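PDB 6GIE: 33-36 kDa outer membrane protein from Acinetobacter baumannii, which probably forms a porin channel through the outer membrane and may be linked to carbapenem susceptibility. Local coordinates for residues Thr50-Asn55 with Ala72-Val77; Pro108-Tyr113 with Ala143-Asn148; Ala193-Val198 with Phe210-Val215. All blocks are in the same frame, centred on the assembly; numbering follows the deposited sequence.

Contact 1. Residues Thr50-Asn55 with Ala72-Val77; sequences TYYFKN and ASNVSV
Thr50 turns OG1 beside its backbone N (chi1 -52°) while Ser76 swings OG anti to its own (chi1 -154°), and the two hydroxyls meet tip to tip, Thr50 OG1 to Ser76 OG 2.8 Å. The same Thr50 rotation lays CG2 against the amide of Asn74, 3.5 Å from OD1. Asn74 holds CG between its backbone N and carbonyl carbon (chi1 70°), which curls the amide back so that ND2 reaches Ala72 O, 3.0 Å away and in the amide plane; a further bond from ND2 to Glu102 helps to fix its rotation. The ring of Tyr52 runs alongside this amide, its CD1 3.7 Å from both Asn74 CB and Ala72 CB, and Thr50 CG2 covers one ring face near the rim. The ring of Phe53 lies on the side where Val75 points, over the backbone of Ser73 and Asn74: Asn74 CA makes a CH-pi contact 4.0 Å from the ring centroid. Phe53 N donates to Ser73 O at 3.0 Å, and a water bridges that same oxygen to Lys54 N, just where the chain turns its corner. Between these ends Tyr51 and Val75 form a hydrogen-bonded pair, with Tyr51 N 2.9 Å from Val75 O. Strands 43-52 and 74-83 thus run antiparallel as neighbouring staves, an arrangement characteristic of the outer-membrane beta-barrel of porins.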
ATOM      1  N   THR A  50      -4.103  -3.596  11.492  1.00 16.99           N
ATOM      2  CA  THR A  50      -3.426  -4.794  11.077  1.00 19.83           C
ATOM      3  C   THR A  50      -2.863  -5.676  12.226  1.00 18.49           C
ATOM      4  O   THR A  50      -2.219  -5.210  13.155  1.00 17.13           O
ATOM      5  CB  THR A  50      -2.326  -4.423  10.032  1.00 16.53           C
ATOM      6  OG1 THR A  50      -2.947  -3.636   9.028  1.00 15.22           O
ATOM      7  CG2 THR A  50      -1.796  -5.688   9.358  1.00 14.55           C
ATOM      8  N   TYR A  51      -3.110  -6.957  12.121  1.00 20.36           N
ATOM      9  CA  TYR A  51      -2.520  -7.927  13.040  1.00 21.55           C
ATOM     10  C   TYR A  51      -1.531  -8.850  12.303  1.00 20.32           C
ATOM     11  O   TYR A  51      -1.903  -9.602  11.441  1.00 20.08           O
ATOM     12  CB  TYR A  51      -3.619  -8.764  13.668  1.00 24.28           C
ATOM     13  CG  TYR A  51      -3.063  -9.889  14.521  1.00 29.21           C
ATOM     14  CD1 TYR A  51      -2.343  -9.605  15.650  1.00 32.20           C
ATOM     15  CD2 TYR A  51      -3.258 -11.229  14.192  1.00 31.57           C
ATOM     16  CE1 TYR A  51      -1.811 -10.604  16.435  1.00 34.79           C
ATOM     17  CE2 TYR A  51      -2.732 -12.236  14.996  1.00 34.12           C
ATOM     18  CZ  TYR A  51      -1.994 -11.896  16.109  1.00 35.70           C
ATOM     19  OH  TYR A  51      -1.448 -12.831  16.959  1.00 46.44           O
ATOM     20  N   TYR A  52      -0.278  -8.810  12.715  1.00 21.92           N
ATOM     21  CA  TYR A  52       0.761  -9.651  12.144  1.00 23.19           C
ATOM     22  C   TYR A  52       0.841 -10.900  12.971  1.00 25.01           C
ATOM     23  O   TYR A  52       0.752 -10.861  14.221  1.00 24.44           O
ATOM     24  CB  TYR A  52       2.094  -8.901  12.082  1.00 23.52           C
ATOM     25  CG  TYR A  52       1.988  -7.640  11.233  1.00 20.39           C
ATOM     26  CD1 TYR A  52       2.234  -7.689   9.900  1.00 18.91           C
ATOM     27  CD2 TYR A  52       1.641  -6.415  11.779  1.00 21.50           C
ATOM     28  CE1 TYR A  52       2.088  -6.604   9.070  1.00 18.30           C
ATOM     29  CE2 TYR A  52       1.560  -5.266  10.963  1.00 25.70           C
ATOM     30  CZ  TYR A  52       1.791  -5.383   9.579  1.00 22.20           C
ATOM     31  OH  TYR A  52       1.732  -4.316   8.686  1.00 20.18           O
ATOM     32  N   PHE A  53       0.949 -12.035  12.281  1.00 24.00           N
ATOM     33  CA  PHE A  53       0.873 -13.316  13.001  1.00 25.71           C
ATOM     34  C   PHE A  53       2.145 -13.505  13.779  1.00 25.44           C
ATOM     35  O   PHE A  53       2.180 -14.220  14.711  1.00 24.75           O
ATOM     36  CB  PHE A  53       0.712 -14.480  12.036  1.00 26.83           C
ATOM     37  CG  PHE A  53      -0.523 -14.412  11.179  1.00 29.33           C
ATOM     38  CD1 PHE A  53      -1.582 -13.548  11.457  1.00 33.65           C
ATOM     39  CD2 PHE A  53      -0.652 -15.279  10.103  1.00 31.68           C
ATOM     40  CE1 PHE A  53      -2.720 -13.525  10.661  1.00 28.52           C
ATOM     41  CE2 PHE A  53      -1.770 -15.242   9.307  1.00 29.58           C
ATOM     42  CZ  PHE A  53      -2.803 -14.389   9.585  1.00 29.04           C
ATOM     43  N   LYS A  54       3.222 -12.865  13.367  1.00 27.11           N
ATOM     44  CA  LYS A  54       4.458 -12.988  14.104  1.00 31.43           C
ATOM     45  C   LYS A  54       4.953 -11.567  14.383  1.00 28.63           C
ATOM     46  O   LYS A  54       4.531 -10.637  13.703  1.00 23.24           O
ATOM     47  CB  LYS A  54       5.403 -13.805  13.225  1.00 46.54           C
ATOM     48  CG  LYS A  54       6.893 -13.832  13.547  1.00 55.11           C
ATOM     49  CD  LYS A  54       7.571 -15.125  13.054  1.00 54.05           C
ATOM     50  CE  LYS A  54       7.160 -15.597  11.644  1.00 68.63           C
ATOM     51  NZ  LYS A  54       7.065 -17.106  11.537  1.00 67.01           N
ATOM     52  N   ASN A  55       5.762 -11.426  15.430  1.00 27.90           N
ATOM     53  CA  ASN A  55       6.502 -10.246  15.736  1.00 31.17           C
ATOM     54  C   ASN A  55       7.213  -9.738  14.478  1.00 30.79           C
ATOM     55  O   ASN A  55       7.841 -10.520  13.757  1.00 27.91           O
ATOM     56  CB  ASN A  55       7.515 -10.561  16.824  1.00 40.50           C
ATOM     57  CG  ASN A  55       8.093  -9.322  17.458  1.00 56.29           C
ATOM     58  OD1 ASN A  55       7.639  -8.193  17.212  1.00 60.24           O
ATOM     59  ND2 ASN A  55       9.104  -9.524  18.308  1.00 79.02           N
ATOM     60  N   ALA A  72       5.916 -10.680   6.687  1.00 17.55           N
ATOM     61  CA  ALA A  72       5.013 -10.880   7.815  1.00 17.21           C
ATOM     62  C   ALA A  72       3.590 -11.098   7.309  1.00 17.02           C
ATOM     63  O   ALA A  72       2.891 -10.167   6.858  1.00 15.02           O
ATOM     64  CB  ALA A  72       5.073  -9.677   8.704  1.00 18.37           C
ATOM     65  N   SER A  73       3.156 -12.357   7.374  1.00 16.53           N
ATOM     66  CA  SER A  73       1.738 -12.691   7.204  1.00 18.07           C
ATOM     67  C   SER A  73       0.858 -11.930   8.243  1.00 18.31           C
ATOM     68  O   SER A  73       1.324 -11.651   9.376  1.00 19.16           O
ATOM     69  CB  SER A  73       1.553 -14.182   7.411  1.00 18.17           C
ATOM     70  OG  SER A  73       2.394 -14.859   6.472  1.00 17.78           O
ATOM     71  N   ASN A  74      -0.378 -11.666   7.830  1.00 16.20           N
ATOM     72  CA  ASN A  74      -1.293 -10.884   8.559  1.00 17.50           C
ATOM     73  C   ASN A  74      -2.737 -10.840   8.007  1.00 19.21           C
ATOM     74  O   ASN A  74      -3.054 -11.220   6.846  1.00 16.59           O
ATOM     75  CB  ASN A  74      -0.771  -9.421   8.567  1.00 16.73           C
ATOM     76  CG  ASN A  74      -0.857  -8.770   7.217  1.00 18.15           C
ATOM     77  OD1 ASN A  74      -1.897  -8.219   6.882  1.00 21.97           O
ATOM     78  ND2 ASN A  74       0.250  -8.804   6.423  1.00 15.39           N
ATOM     79  N   VAL A  75      -3.598 -10.276   8.843  1.00 19.77           N
ATOM     80  CA  VAL A  75      -4.895  -9.910   8.417  1.00 21.77           C
ATOM     81  C   VAL A  75      -5.106  -8.493   8.859  1.00 22.25           C
ATOM     82  O   VAL A  75      -4.568  -8.054   9.903  1.00 19.42           O
ATOM     83  CB  VAL A  75      -5.978 -10.777   9.087  1.00 26.27           C
ATOM     84  CG1 VAL A  75      -5.939 -10.665  10.612  1.00 29.47           C
ATOM     85  CG2 VAL A  75      -7.379 -10.370   8.630  1.00 29.69           C
ATOM     86  N   SER A  76      -5.984  -7.837   8.108  1.00 20.70           N
ATOM     87  CA  SER A  76      -6.195  -6.454   8.170  1.00 20.38           C
ATOM     88  C   SER A  76      -7.664  -6.159   8.022  1.00 24.04           C
ATOM     89  O   SER A  76      -8.352  -6.863   7.309  1.00 21.92           O
ATOM     90  CB  SER A  76      -5.391  -5.796   7.043  1.00 20.95           C
ATOM     91  OG  SER A  76      -5.145  -4.508   7.467  1.00 24.02           O
ATOM     92  N   VAL A  77      -8.156  -5.121   8.730  1.00 21.52           N
ATOM     93  CA  VAL A  77      -9.479  -4.655   8.502  1.00 21.35           C
ATOM     94  C   VAL A  77      -9.437  -3.155   8.249  1.00 22.38           C
ATOM     95  O   VAL A  77      -8.552  -2.466   8.728  1.00 26.27           O
ATOM     96  CB  VAL A  77     -10.364  -4.991   9.695  1.00 23.75           C
ATOM     97  CG1 VAL A  77     -10.575  -6.548   9.788  1.00 26.69           C
ATOM     98  CG2 VAL A  77      -9.824  -4.353  10.987  1.00 23.29           C
TER
HETATM   99  O   HOH W   1       3.839 -11.984  10.677  1.00 28.07           O

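Contact 2. Residues Pro108-Tyr113 with Ala143-Asn148; sequences PYLPVY and AMLLPN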
ATOM      1  N   PRO A 108      10.772 -25.137  -0.308  1.00 42.20           N
ATOM      2  CA  PRO A 108      12.111 -25.570  -0.657  1.00 49.52           C
ATOM      3  C   PRO A 108      12.675 -24.833  -1.888  1.00 55.72           C
ATOM      4  O   PRO A 108      13.891 -24.839  -2.067  1.00 62.38           O
ATOM      5  CB  PRO A 108      11.929 -27.077  -0.915  1.00 51.12           C
ATOM      6  CG  PRO A 108      10.802 -27.436   0.000  1.00 51.12           C
ATOM      7  CD  PRO A 108       9.861 -26.275  -0.109  1.00 44.94           C
ATOM      8  N   TYR A 109      11.804 -24.204  -2.703  1.00 62.04           N
ATOM      9  CA  TYR A 109      12.209 -23.426  -3.888  1.00 53.37           C
ATOM     10  C   TYR A 109      12.246 -21.951  -3.561  1.00 50.36           C
ATOM     11  O   TYR A 109      13.216 -21.502  -2.959  1.00 54.36           O
ATOM     12  CB  TYR A 109      11.296 -23.686  -5.098  1.00 61.46           C
ATOM     13  CG  TYR A 109      11.261 -25.139  -5.543  1.00 88.25           C
ATOM     14  CD1 TYR A 109      12.439 -25.896  -5.648  1.00 85.68           C
ATOM     15  CD2 TYR A 109      10.043 -25.759  -5.851  1.00 98.25           C
ATOM     16  CE1 TYR A 109      12.399 -27.217  -6.033  1.00 79.64           C
ATOM     17  CE2 TYR A 109       9.999 -27.081  -6.246  1.00 91.98           C
ATOM     18  CZ  TYR A 109      11.175 -27.796  -6.333  1.00 88.50           C
ATOM     19  OH  TYR A 109      11.116 -29.104  -6.720  1.00120.04           O
ATOM     20  N   LEU A 110      11.211 -21.202  -3.948  1.00 40.92           N
ATOM     21  CA  LEU A 110      11.153 -19.803  -3.695  1.00 39.34           C
ATOM     22  C   LEU A 110      10.112 -19.604  -2.601  1.00 35.69           C
ATOM     23  O   LEU A 110       9.220 -20.436  -2.449  1.00 32.49           O
ATOM     24  CB  LEU A 110      10.696 -19.050  -4.948  1.00 41.72           C
ATOM     25  CG  LEU A 110      11.398 -19.311  -6.263  1.00 52.76           C
ATOM     26  CD1 LEU A 110      10.610 -18.688  -7.394  1.00 59.64           C
ATOM     27  CD2 LEU A 110      12.822 -18.776  -6.225  1.00 49.10           C
ATOM     28  N   PRO A 111      10.207 -18.478  -1.863  1.00 30.19           N
ATOM     29  CA  PRO A 111       9.101 -18.073  -0.995  1.00 28.18           C
ATOM     30  C   PRO A 111       7.914 -17.757  -1.883  1.00 27.35           C
ATOM     31  O   PRO A 111       8.061 -17.132  -2.936  1.00 32.95           O
ATOM     32  CB  PRO A 111       9.638 -16.832  -0.292  1.00 27.12           C
ATOM     33  CG  PRO A 111      11.149 -16.995  -0.379  1.00 29.52           C
ATOM     34  CD  PRO A 111      11.397 -17.621  -1.686  1.00 27.15           C
ATOM     35  N   VAL A 112       6.754 -18.211  -1.460  1.00 25.28           N
ATOM     36  CA  VAL A 112       5.508 -18.036  -2.177  1.00 24.33           C
ATOM     37  C   VAL A 112       4.595 -17.068  -1.341  1.00 21.37           C
ATOM     38  O   VAL A 112       4.833 -16.804  -0.199  1.00 19.72           O
ATOM     39  CB  VAL A 112       4.971 -19.474  -2.432  1.00 34.91           C
ATOM     40  CG1 VAL A 112       3.454 -19.602  -2.356  1.00 31.54           C
ATOM     41  CG2 VAL A 112       5.590 -20.025  -3.747  1.00 35.02           C
ATOM     42  N   TYR A 113       3.591 -16.498  -1.964  1.00 20.17           N
ATOM     43  CA  TYR A 113       2.833 -15.424  -1.419  1.00 19.92           C
ATOM     44  C   TYR A 113       1.427 -15.510  -1.986  1.00 19.18           C
ATOM     45  O   TYR A 113       1.271 -15.829  -3.171  1.00 19.18           O
ATOM     46  CB  TYR A 113       3.443 -14.111  -1.845  1.00 19.17           C
ATOM     47  CG  TYR A 113       2.591 -12.900  -1.508  1.00 20.15           C
ATOM     48  CD1 TYR A 113       1.634 -12.426  -2.401  1.00 19.30           C
ATOM     49  CD2 TYR A 113       2.771 -12.202  -0.327  1.00 19.96           C
ATOM     50  CE1 TYR A 113       0.856 -11.349  -2.100  1.00 17.35           C
ATOM     51  CE2 TYR A 113       1.987 -11.124  -0.023  1.00 18.04           C
ATOM     52  CZ  TYR A 113       1.026 -10.700  -0.934  1.00 19.00           C
ATOM     53  OH  TYR A 113       0.266  -9.548  -0.687  1.00 18.65           O
ATOM     54  N   ALA A 143       5.277 -14.945  -6.133  1.00 21.01           N
ATOM     55  CA  ALA A 143       6.507 -15.460  -5.562  1.00 21.83           C
ATOM     56  C   ALA A 143       7.536 -14.349  -5.352  1.00 21.74           C
ATOM     57  O   ALA A 143       7.480 -13.322  -6.014  1.00 19.40           O
ATOM     58  CB  ALA A 143       7.061 -16.570  -6.495  1.00 23.00           C
ATOM     59  N   MET A 144       8.447 -14.567  -4.406  1.00 23.11           N
ATOM     60  CA  MET A 144       9.634 -13.754  -4.253  1.00 24.96           C
ATOM     61  C   MET A 144      10.765 -14.314  -5.119  1.00 27.62           C
ATOM     62  O   MET A 144      11.553 -15.211  -4.718  1.00 32.17           O
ATOM     63  CB  MET A 144      10.062 -13.616  -2.802  1.00 27.69           C
ATOM     64  CG  MET A 144       9.456 -12.315  -2.252  1.00 50.15           C
ATOM     65  SD  MET A 144       9.611 -12.095  -0.511  1.00 53.53           S
ATOM     66  CE  MET A 144      11.373 -11.938  -0.143  1.00 37.21           C
ATOM     67  N   LEU A 145      10.844 -13.764  -6.312  1.00 24.52           N
ATOM     68  CA  LEU A 145      11.812 -14.234  -7.285  1.00 27.93           C
ATOM     69  C   LEU A 145      13.247 -13.960  -6.843  1.00 25.54           C
ATOM     70  O   LEU A 145      14.137 -14.654  -7.258  1.00 26.85           O
ATOM     71  CB  LEU A 145      11.502 -13.644  -8.666  1.00 31.20           C
ATOM     72  CG  LEU A 145      10.125 -14.035  -9.248  1.00 36.76           C
ATOM     73  CD1 LEU A 145      10.014 -13.575 -10.697  1.00 45.72           C
ATOM     74  CD2 LEU A 145       9.821 -15.533  -9.201  1.00 31.51           C
ATOM     75  N   LEU A 146      13.474 -12.954  -6.010  1.00 24.63           N
ATOM     76  CA  LEU A 146      14.780 -12.717  -5.435  1.00 24.88           C
ATOM     77  C   LEU A 146      14.406 -12.225  -4.074  1.00 22.57           C
ATOM     78  O   LEU A 146      13.279 -11.870  -3.848  1.00 20.93           O
ATOM     79  CB  LEU A 146      15.601 -11.651  -6.213  1.00 27.38           C
ATOM     80  CG  LEU A 146      16.249 -11.956  -7.581  1.00 27.99           C
ATOM     81  CD1 LEU A 146      17.012 -10.734  -8.098  1.00 28.10           C
ATOM     82  CD2 LEU A 146      17.229 -13.093  -7.498  1.00 31.98           C
ATOM     83  N   PRO A 147      15.326 -12.274  -3.126  1.00 26.96           N
ATOM     84  CA  PRO A 147      14.946 -11.740  -1.836  1.00 26.61           C
ATOM     85  C   PRO A 147      14.462 -10.273  -1.935  1.00 23.82           C
ATOM     86  O   PRO A 147      15.025  -9.495  -2.683  1.00 30.94           O
ATOM     87  CB  PRO A 147      16.243 -11.854  -1.024  1.00 30.09           C
ATOM     88  CG  PRO A 147      16.947 -13.034  -1.603  1.00 29.63           C
ATOM     89  CD  PRO A 147      16.613 -13.022  -3.086  1.00 28.74           C
ATOM     90  N   ASN A 148      13.409  -9.943  -1.186  1.00 21.46           N
ATOM     91  CA  ASN A 148      12.703  -8.646  -1.214  1.00 19.44           C
ATOM     92  C   ASN A 148      12.085  -8.210  -2.540  1.00 18.45           C
ATOM     93  O   ASN A 148      11.738  -7.021  -2.730  1.00 15.74           O
ATOM     94  CB  ASN A 148      13.606  -7.575  -0.653  1.00 20.49           C
ATOM     95  CG  ASN A 148      14.258  -8.002   0.667  1.00 27.08           C
ATOM     96  OD1 ASN A 148      13.594  -8.568   1.557  1.00 30.89           O
ATOM     97  ND2 ASN A 148      15.549  -7.722   0.810  1.00 33.62           N
TER
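Leu110 and Leu145 meet through their methyl ends at the margin of the porin beta-barrel, where strand 112-121 starts and strand 135-146 turns a corner. The Leu110 side chain can be followed outward: CB rests 3.9 Å from Met144 O, CG divides into the two methyls, CD2 stays near the same carbonyl oxygen at 4.1 Å, and CD1 goes on to Leu145 CD2, 3.7 Å away. CD1 also lies 4.2 Å from Ala143 CB, so that one methyl spans both apolar partners. With Leu110 CG anti to the carbonyl carbon (chi1 -51°), the branch is directed so that CD1 can reach Leu145, and the two side chains cross at an angle. Leu145 leans on Val151 of the next strand as well. Pro111 adds a second apolar touch, CB to Met144 CB at 4.1 Å, and both of these side chains also pack on Gln71. Further along, Val112 and Ala143 face each other as a non-hydrogen-bonded antiparallel pair, and Tyr113 OH lies beyond them, bonded to Glu102. The backbone bond across the contact runs from Met144 N to Pro111 O at 3.0 Å, with the donor tilted 29° from the carbonyl plane.

Contact 3. Residues Ala193-Val198 with Phe210-Val215; sequences ARTKYV and FEAFGV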
ATOM      1  N   ALA A 193      -1.689  -7.730 -12.007  1.00 23.58           N
ATOM      2  CA  ALA A 193      -0.297  -8.114 -11.850  1.00 24.06           C
ATOM      3  C   ALA A 193       0.324  -7.067 -11.054  1.00 24.15           C
ATOM      4  O   ALA A 193       0.023  -5.861 -11.255  1.00 25.80           O
ATOM      5  CB  ALA A 193       0.441  -8.204 -13.191  1.00 24.64           C
ATOM      6  N   ARG A 194       1.256  -7.480 -10.195  1.00 22.44           N
ATOM      7  CA  ARG A 194       2.043  -6.477  -9.545  1.00 21.73           C
ATOM      8  C   ARG A 194       3.396  -6.933  -9.029  1.00 20.60           C
ATOM      9  O   ARG A 194       3.654  -8.131  -8.729  1.00 16.96           O
ATOM     10  CB  ARG A 194       1.186  -5.862  -8.417  1.00 27.08           C
ATOM     11  CG  ARG A 194       0.992  -6.664  -7.168  1.00 24.80           C
ATOM     12  CD  ARG A 194       0.284  -5.826  -6.054  1.00 27.40           C
ATOM     13  NE  ARG A 194       0.093  -6.740  -4.917  1.00 19.35           N
ATOM     14  CZ  ARG A 194       0.944  -6.859  -3.924  1.00 18.55           C
ATOM     15  NH1 ARG A 194       1.967  -6.038  -3.799  1.00 23.09           N
ATOM     16  NH2 ARG A 194       0.740  -7.758  -2.993  1.00 21.00           N
ATOM     17  N   THR A 195       4.226  -5.931  -8.791  1.00 17.17           N
ATOM     18  CA  THR A 195       5.542  -6.194  -8.269  1.00 16.75           C
ATOM     19  C   THR A 195       5.858  -5.261  -7.156  1.00 14.30           C
ATOM     20  O   THR A 195       5.322  -4.182  -7.132  1.00 12.20           O
ATOM     21  CB  THR A 195       6.636  -6.023  -9.345  1.00 19.19           C
ATOM     22  OG1 THR A 195       6.689  -4.682  -9.786  1.00 19.44           O
ATOM     23  CG2 THR A 195       6.376  -6.887 -10.507  1.00 21.18           C
ATOM     24  N   LYS A 196       6.703  -5.717  -6.238  1.00 13.59           N
ATOM     25  CA  LYS A 196       7.189  -4.908  -5.181  1.00 14.81           C
ATOM     26  C   LYS A 196       8.649  -5.161  -4.851  1.00 13.71           C
ATOM     27  O   LYS A 196       9.083  -6.306  -4.684  1.00 12.14           O
ATOM     28  CB  LYS A 196       6.372  -5.167  -3.887  1.00 18.39           C
ATOM     29  CG  LYS A 196       6.602  -4.121  -2.755  1.00 18.30           C
ATOM     30  CD  LYS A 196       5.561  -4.374  -1.622  1.00 25.23           C
ATOM     31  CE  LYS A 196       5.860  -3.746  -0.285  1.00 22.52           C
ATOM     32  NZ  LYS A 196       5.793  -2.289  -0.407  1.00 21.23           N
ATOM     33  N   TYR A 197       9.403  -4.072  -4.657  1.00 13.65           N
ATOM     34  CA  TYR A 197      10.817  -4.237  -4.245  1.00 13.90           C
ATOM     35  C   TYR A 197      11.153  -3.311  -3.138  1.00 12.88           C
ATOM     36  O   TYR A 197      10.725  -2.157  -3.154  1.00 11.21           O
ATOM     37  CB  TYR A 197      11.803  -3.989  -5.443  1.00 16.42           C
ATOM     38  CG  TYR A 197      13.280  -4.101  -5.046  1.00 18.49           C
ATOM     39  CD1 TYR A 197      13.864  -5.339  -4.806  1.00 21.64           C
ATOM     40  CD2 TYR A 197      14.078  -2.989  -4.938  1.00 21.91           C
ATOM     41  CE1 TYR A 197      15.194  -5.425  -4.465  1.00 23.52           C
ATOM     42  CE2 TYR A 197      15.419  -3.089  -4.611  1.00 21.61           C
ATOM     43  CZ  TYR A 197      15.951  -4.296  -4.375  1.00 23.47           C
ATOM     44  OH  TYR A 197      17.246  -4.389  -3.992  1.00 32.39           O
ATOM     45  N   VAL A 198      12.059  -3.757  -2.269  1.00 13.98           N
ATOM     46  CA  VAL A 198      12.618  -2.878  -1.238  1.00 14.58           C
ATOM     47  C   VAL A 198      14.031  -3.311  -1.022  1.00 17.73           C
ATOM     48  O   VAL A 198      14.289  -4.459  -0.724  1.00 24.71           O
ATOM     49  CB  VAL A 198      11.810  -2.907   0.096  1.00 16.27           C
ATOM     50  CG1 VAL A 198      12.506  -2.052   1.150  1.00 19.49           C
ATOM     51  CG2 VAL A 198      10.437  -2.328  -0.131  1.00 14.09           C
ATOM     52  N   PHE A 210      10.007   0.264  -4.654  1.00 14.30           N
ATOM     53  CA  PHE A 210       9.271   0.437  -5.887  1.00 14.99           C
ATOM     54  C   PHE A 210       8.116  -0.495  -5.825  1.00 16.65           C
ATOM     55  O   PHE A 210       8.271  -1.686  -5.345  1.00 16.57           O
ATOM     56  CB  PHE A 210      10.084   0.049  -7.171  1.00 15.54           C
ATOM     57  CG  PHE A 210      11.390   0.754  -7.335  1.00 19.15           C
ATOM     58  CD1 PHE A 210      11.455   2.096  -7.725  1.00 24.05           C
ATOM     59  CD2 PHE A 210      12.597   0.056  -7.193  1.00 22.90           C
ATOM     60  CE1 PHE A 210      12.699   2.724  -7.933  1.00 23.31           C
ATOM     61  CE2 PHE A 210      13.819   0.655  -7.407  1.00 22.07           C
ATOM     62  CZ  PHE A 210      13.868   1.999  -7.745  1.00 23.45           C
ATOM     63  N   GLU A 211       7.007  -0.019  -6.385  1.00 15.83           N
ATOM     64  CA  GLU A 211       5.791  -0.837  -6.595  1.00 19.08           C
ATOM     65  C   GLU A 211       5.145  -0.452  -7.936  1.00 17.23           C
ATOM     66  O   GLU A 211       5.002   0.752  -8.282  1.00 17.37           O
ATOM     67  CB  GLU A 211       4.710  -0.589  -5.487  1.00 18.73           C
ATOM     68  CG  GLU A 211       4.910  -1.336  -4.213  1.00 27.23           C
ATOM     69  CD  GLU A 211       3.618  -1.603  -3.401  1.00 36.14           C
ATOM     70  OE1 GLU A 211       2.660  -2.271  -3.884  1.00 43.07           O
ATOM     71  OE2 GLU A 211       3.593  -1.193  -2.231  1.00 45.35           O
ATOM     72  N   ALA A 212       4.718  -1.458  -8.662  1.00 17.60           N
ATOM     73  CA  ALA A 212       4.082  -1.287  -9.961  1.00 20.17           C
ATOM     74  C   ALA A 212       2.891  -2.224 -10.036  1.00 20.87           C
ATOM     75  O   ALA A 212       2.868  -3.288  -9.366  1.00 19.17           O
ATOM     76  CB  ALA A 212       5.073  -1.620 -11.066  1.00 22.35           C
ATOM     77  N   PHE A 213       1.900  -1.812 -10.817  1.00 24.32           N
ATOM     78  CA  PHE A 213       0.547  -2.391 -10.773  1.00 27.90           C
ATOM     79  C   PHE A 213       0.001  -2.276 -12.141  1.00 26.99           C
ATOM     80  O   PHE A 213       0.077  -1.185 -12.776  1.00 23.38           O
ATOM     81  CB  PHE A 213      -0.368  -1.582  -9.825  1.00 44.62           C
ATOM     82  CG  PHE A 213      -1.610  -2.325  -9.360  1.00 69.93           C
ATOM     83  CD1 PHE A 213      -1.518  -3.415  -8.489  1.00 73.22           C
ATOM     84  CD2 PHE A 213      -2.885  -1.907  -9.744  1.00 87.64           C
ATOM     85  CE1 PHE A 213      -2.657  -4.092  -8.045  1.00 75.18           C
ATOM     86  CE2 PHE A 213      -4.025  -2.574  -9.286  1.00 66.44           C
ATOM     87  CZ  PHE A 213      -3.913  -3.666  -8.440  1.00 62.67           C
ATOM     88  N   GLY A 214      -0.512  -3.407 -12.626  1.00 26.44           N
ATOM     89  CA  GLY A 214      -1.316  -3.435 -13.840  1.00 27.06           C
ATOM     90  C   GLY A 214      -2.643  -4.134 -13.596  1.00 29.68           C
ATOM     91  O   GLY A 214      -2.713  -5.139 -12.897  1.00 25.34           O
ATOM     92  N   VAL A 215      -3.693  -3.558 -14.182  1.00 32.34           N
ATOM     93  CA  VAL A 215      -5.039  -4.078 -14.131  1.00 33.43           C
ATOM     94  C   VAL A 215      -5.490  -4.214 -15.556  1.00 36.02           C
ATOM     95  O   VAL A 215      -5.534  -3.209 -16.291  1.00 34.13           O
ATOM     96  CB  VAL A 215      -6.002  -3.108 -13.432  1.00 38.30           C
ATOM     97  CG1 VAL A 215      -7.439  -3.646 -13.500  1.00 43.19           C
ATOM     98  CG2 VAL A 215      -5.577  -2.899 -11.997  1.00 40.42           C
TER
HETATM   99  O   HOH W   2       8.518  -3.121  -8.171  1.00 35.07           O
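Lys196 NZ grips Glu211 OE2 at 3.1 Å, approaching from above the carboxylate plane, while the other oxygen, OE1, makes a long salt bridge to Arg194 NH1 at 3.8 Å. Glu211 thus lies between two cations on its partner strand, an arrangement that probably favours the ionised carboxylate. Lys196 CG, anti to the backbone N (chi1 -167°), lies 3.6 Å from Glu211 CG; the side chain then runs extended and bends at chi4, turning NZ toward OE2. Arg194 rises extended beside the ring of Phe213, whose edge receives CD in plane and whose CD1 lies 3.6 Å from Arg194 CB. These residues occupy one face of the antiparallel hairpin 190-200/207-216 of the porin barrel; Thr195, Tyr197, Phe210 and Ala212 occupy the reverse face, where the two rings lie side by side, Tyr197 CD2 to Phe210 CD2 4.1 Å. Paired backbone bonds set the register, among them Gly214 N to Ala193 O at 2.9 Å and Tyr197 N to Phe210 O at 2.7 Å. Farther out, Glu140 holds Arg194 NE in a salt bridge, and Lys196 NZ forms a second salt bridge, with Glu65, beside a cation-pi contact with Phe68.

Overall arrangement
From the N terminus, contact 1 comes first, joining strand 43-52 to strand 74-83 and closing a loop that holds the short helix 66-69. Contact 2 follows once that loop is complete, bringing the start of strand 112-121 to the end of strand 135-146 and closing off 114-142, and contact 3 comes last, closing the turn of the hairpin 190-200/207-216. The three are in series along the chain; none nests or crosses. Contacts 1 and 2 have centres about 19 Å apart and do not touch, although Glu102 bonds to Asn74 in one and Tyr113 in the other. Contacts 2 and 3 do meet: Asn148 CB lies 3.2 Å from Val198 O, where the turn before strand 149-157 meets strand 190-200.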